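Local coordinates for protein amidohydrolase (Pseudomonas aeruginosa, PDB 2I5G) that probably acts as a metal-dependent dipeptidase of the membrane dipeptidase (M19) family, cleaving dipeptides on a TIM-barrel scaffold, at residues 70-78 against 316-325. The protein carries 2 engineered substitutions. Residues are numbered along the deposited sequence; the frame is centred on the assembly and turned at random.
Sequences PVRSTADIR and VRVLRDVWGE
Thr-74 at the start of one helix meets the last turns of another, the two running largely antiparallel: the axes of 74-78 and 316-323 come within 10.6 Å at 145°. Beyond the second helix Gly-324 leaves helical phi/psi with positive phi, and the CA atoms of Ser-73 and Glu-325 lie 5.6 Å apart, although the fine placement of Glu-325 is doubtful. The first helix illustrates N-capping by a capping box. Asp-76 OD2 accepts from Ser-73 N (2.7 Å) and, through the opposite face of its carboxylate, from Arg-72 N (2.8 Å), while Ser-73 OG takes a weak bond from Ala-75 N. Thr-74 N points at Glu-325 OXT in a long, weak bond (3.4 Å, 174°), its detail doubtful because the chain end is cramped in the model. In this TIM-barrel protein the C-terminal helix thus packs beside the helix that follows strand 68-70.

The side chain of Thr-74 is a knob in a hole formed by Val-316, Leu-319, Arg-320 and Trp-323. Its CG2, anti to the carbonyl carbon, enters toward the helix backbone, 3.7 Å from Arg-320 CA. Its OG1 lies over one face of the Arg-320 guanidinium without a hydrogen bond, and that group instead gives NH2 to a water, in plane, which also takes a weak bond from Arg-78 NE. Arg-72 O, 3.3 Å from Trp-323 CE3, and Leu-319 O lie over opposite faces of the Trp-323 ring, each offset toward the rim; Thr-74 N sits at its edge, and Lys-109 makes a cation-pi contact with it. Toward strand 13-17, Ile-77 CD1 meets Val-316 CG2 at 4.4 Å, and both side chains reach Ile-13.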
loop_
_atom_site.group_PDB
_atom_site.type_symbol
_atom_site.label_atom_id
_atom_site.label_comp_id
_atom_site.label_asym_id
_atom_site.label_seq_id
_atom_site.Cartn_x
_atom_site.Cartn_y
_atom_site.Cartn_z
ATOM N N PRO A 70 -0.505 -24.976 -20.006
ATOM C CA PRO A 70 0.175 -24.044 -19.101
ATOM C C PRO A 70 1.559 -23.698 -19.613
ATOM O O PRO A 70 2.130 -24.442 -20.400
ATOM C CB PRO A 70 0.257 -24.828 -17.791
ATOM C CG PRO A 70 -0.851 -25.828 -17.894
ATOM C CD PRO A 70 -0.768 -26.256 -19.330
ATOM N N VAL A 71 2.095 -22.575 -19.156
ATOM C CA VAL A 71 3.436 -22.144 -19.543
ATOM C C VAL A 71 4.216 -21.702 -18.313
ATOM O O VAL A 71 3.871 -20.706 -17.686
ATOM C CB VAL A 71 3.395 -20.965 -20.540
ATOM C CG1 VAL A 71 4.772 -20.332 -20.662
ATOM C CG2 VAL A 71 2.950 -21.460 -21.899
ATOM N N ARG A 72 5.263 -22.447 -17.967
ATOM C CA ARG A 72 6.095 -22.114 -16.813
ATOM C C ARG A 72 7.545 -21.913 -17.241
ATOM O O ARG A 72 8.285 -21.136 -16.630
ATOM C CB ARG A 72 6.009 -23.222 -15.758
ATOM C CG ARG A 72 4.619 -23.398 -15.146
ATOM C CD ARG A 72 4.611 -24.494 -14.088
ATOM N NE ARG A 72 3.325 -24.606 -13.394
ATOM C CZ ARG A 72 3.167 -24.454 -12.081
ATOM N NH1 ARG A 72 4.209 -24.180 -11.313
ATOM N NH2 ARG A 72 1.969 -24.584 -11.532
ATOM N N SER A 73 7.940 -22.618 -18.300
ATOM C CA SER A 73 9.296 -22.536 -18.841
ATOM C C SER A 73 9.189 -22.234 -20.328
ATOM O O SER A 73 8.126 -22.418 -20.919
ATOM C CB SER A 73 10.023 -23.865 -18.651
ATOM O OG SER A 73 9.566 -24.841 -19.570
ATOM N N THR A 74 10.277 -21.780 -20.944
ATOM C CA THR A 74 10.225 -21.481 -22.373
ATOM C C THR A 74 10.101 -22.799 -23.125
ATOM O O THR A 74 9.711 -22.835 -24.292
ATOM C CB THR A 74 11.481 -20.741 -22.850
ATOM O OG1 THR A 74 12.576 -21.658 -22.924
ATOM C CG2 THR A 74 11.827 -19.613 -21.888
ATOM N N ALA A 75 10.435 -23.887 -22.441
ATOM C CA ALA A 75 10.330 -25.211 -23.027
ATOM C C ALA A 75 8.848 -25.509 -23.262
ATOM O O ALA A 75 8.498 -26.277 -24.155
ATOM C CB ALA A 75 10.930 -26.240 -22.095
ATOM N N ASP A 76 7.977 -24.905 -22.456
ATOM C CA ASP A 76 6.543 -25.114 -22.629
ATOM C C ASP A 76 6.099 -24.400 -23.912
ATOM O O ASP A 76 5.116 -24.787 -24.555
ATOM C CB ASP A 76 5.761 -24.567 -21.428
ATOM C CG ASP A 76 6.040 -25.338 -20.143
ATOM O OD1 ASP A 76 5.908 -26.585 -20.145
ATOM O OD2 ASP A 76 6.383 -24.696 -19.126
ATOM N N ILE A 77 6.839 -23.361 -24.280
ATOM C CA ILE A 77 6.532 -22.602 -25.479
ATOM C C ILE A 77 6.852 -23.419 -26.720
ATOM O O ILE A 77 6.092 -23.426 -27.680
ATOM C CB ILE A 77 7.314 -21.295 -25.496
ATOM C CG1 ILE A 77 6.929 -20.478 -24.265
ATOM C CG2 ILE A 77 7.019 -20.527 -26.765
ATOM C CD1 ILE A 77 7.460 -19.075 -24.259
ATOM N N ARG A 78 7.980 -24.116 -26.689
ATOM C CA ARG A 78 8.400 -24.959 -27.800
ATOM C C ARG A 78 7.430 -26.126 -27.906
ATOM O O ARG A 78 7.088 -26.565 -29.004
ATOM C CB ARG A 78 9.831 -25.464 -27.568
ATOM C CG ARG A 78 10.197 -26.734 -28.334
ATOM C CD ARG A 78 11.709 -26.969 -28.364
ATOM N NE ARG A 78 12.348 -26.844 -27.049
ATOM C CZ ARG A 78 12.257 -27.734 -26.063
ATOM N NH1 ARG A 78 11.547 -28.845 -26.218
ATOM N NH2 ARG A 78 12.891 -27.513 -24.916
ATOM N N VAL A 316 10.816 -14.750 -26.132
ATOM C CA VAL A 316 11.365 -16.004 -25.644
ATOM C C VAL A 316 12.758 -15.831 -25.035
ATOM O O VAL A 316 13.042 -16.371 -23.967
ATOM C CB VAL A 316 11.428 -17.058 -26.774
ATOM C CG1 VAL A 316 12.034 -18.347 -26.246
ATOM C CG2 VAL A 316 10.031 -17.322 -27.315
ATOM N N ARG A 317 13.614 -15.068 -25.709
ATOM C CA ARG A 317 14.977 -14.832 -25.236
ATOM C C ARG A 317 15.064 -14.156 -23.863
ATOM O O ARG A 317 15.910 -14.519 -23.043
ATOM C CB ARG A 317 15.751 -14.007 -26.266
ATOM C CG ARG A 317 17.143 -13.599 -25.810
ATOM C CD ARG A 317 18.023 -13.221 -26.991
ATOM N NE ARG A 317 18.242 -14.361 -27.882
ATOM C CZ ARG A 317 18.880 -15.477 -27.533
ATOM N NH1 ARG A 317 19.371 -15.616 -26.306
ATOM N NH2 ARG A 317 19.021 -16.460 -28.412
ATOM N N VAL A 318 14.195 -13.182 -23.608
ATOM C CA VAL A 318 14.213 -12.488 -22.323
ATOM C C VAL A 318 13.603 -13.345 -21.210
ATOM O O VAL A 318 14.086 -13.343 -20.076
ATOM C CB VAL A 318 13.455 -11.148 -22.397
ATOM C CG1 VAL A 318 11.960 -11.391 -22.491
ATOM C CG2 VAL A 318 13.788 -10.310 -21.188
ATOM N N LEU A 319 12.540 -14.076 -21.532
ATOM C CA LEU A 319 11.902 -14.942 -20.552
ATOM C C LEU A 319 12.869 -16.049 -20.178
ATOM O O LEU A 319 12.860 -16.535 -19.052
ATOM C CB LEU A 319 10.615 -15.548 -21.117
ATOM C CG LEU A 319 9.426 -14.583 -21.163
ATOM C CD1 LEU A 319 8.246 -15.231 -21.851
ATOM C CD2 LEU A 319 9.064 -14.177 -19.742
ATOM N N ARG A 320 13.705 -16.445 -21.132
ATOM C CA ARG A 320 14.684 -17.494 -20.892
ATOM C C ARG A 320 15.719 -16.933 -19.927
ATOM O O ARG A 320 16.157 -17.607 -18.987
ATOM C CB ARG A 320 15.351 -17.901 -22.207
ATOM C CG ARG A 320 16.352 -19.037 -22.081
ATOM C CD ARG A 320 17.043 -19.292 -23.418
ATOM N NE ARG A 320 16.113 -19.760 -24.447
ATOM C CZ ARG A 320 15.561 -20.972 -24.462
ATOM N NH1 ARG A 320 15.847 -21.846 -23.502
ATOM N NH2 ARG A 320 14.720 -21.313 -25.434
ATOM N N ASP A 321 16.096 -15.682 -20.166
ATOM C CA ASP A 321 17.071 -15.002 -19.329
ATOM C C ASP A 321 16.548 -14.918 -17.898
ATOM O O ASP A 321 17.184 -15.409 -16.970
ATOM C CB ASP A 321 17.319 -13.583 -19.849
ATOM C CG ASP A 321 18.547 -12.933 -19.227
ATOM O OD1 ASP A 321 18.895 -13.269 -18.075
ATOM O OD2 ASP A 321 19.163 -12.073 -19.893
ATOM N N VAL A 322 15.376 -14.308 -17.734
ATOM C CA VAL A 322 14.777 -14.119 -16.414
ATOM C C VAL A 322 14.408 -15.378 -15.621
ATOM O O VAL A 322 14.518 -15.380 -14.401
ATOM C CB VAL A 322 13.533 -13.219 -16.504
ATOM C CG1 VAL A 322 13.913 -11.874 -17.113
ATOM C CG2 VAL A 322 12.465 -13.898 -17.330
ATOM N N TRP A 323 13.966 -16.443 -16.286
ATOM C CA TRP A 323 13.620 -17.662 -15.561
ATOM C C TRP A 323 14.796 -18.622 -15.419
ATOM O O TRP A 323 14.672 -19.639 -14.743
ATOM C CB TRP A 323 12.489 -18.422 -16.255
ATOM C CG TRP A 323 11.220 -17.678 -16.438
ATOM C CD1 TRP A 323 10.778 -16.614 -15.709
ATOM C CD2 TRP A 323 10.189 -17.968 -17.392
ATOM N NE1 TRP A 323 9.536 -16.220 -16.147
ATOM C CE2 TRP A 323 9.149 -17.036 -17.179
ATOM C CE3 TRP A 323 10.040 -18.927 -18.405
ATOM C CZ2 TRP A 323 7.974 -17.033 -17.941
ATOM C CZ3 TRP A 323 8.875 -18.925 -19.161
ATOM C CH2 TRP A 323 7.857 -17.983 -18.925
ATOM N N GLY A 324 15.928 -18.304 -16.050
ATOM C CA GLY A 324 17.084 -19.189 -15.995
ATOM C C GLY A 324 16.671 -20.488 -16.668
ATOM O O GLY A 324 17.483 -21.334 -17.039
ATOM N N GLU A 325 15.360 -20.609 -16.834
ATOM C CA GLU A 325 14.695 -21.754 -17.437
ATOM C C GLU A 325 14.440 -21.416 -18.907
ATOM O O GLU A 325 15.437 -21.066 -19.584
ATOM C CB GLU A 325 13.361 -21.997 -16.713
ATOM C CG GLU A 325 12.556 -23.137 -17.271
ATOM C CD GLU A 325 12.499 -24.324 -16.340
ATOM O OE1 GLU A 325 11.550 -24.408 -15.516
ATOM O OE2 GLU A 325 13.419 -25.173 -16.429
ATOM O OXT GLU A 325 13.259 -21.496 -19.348
HETATM O O HOH W 1 12.837 -23.575 -26.210
#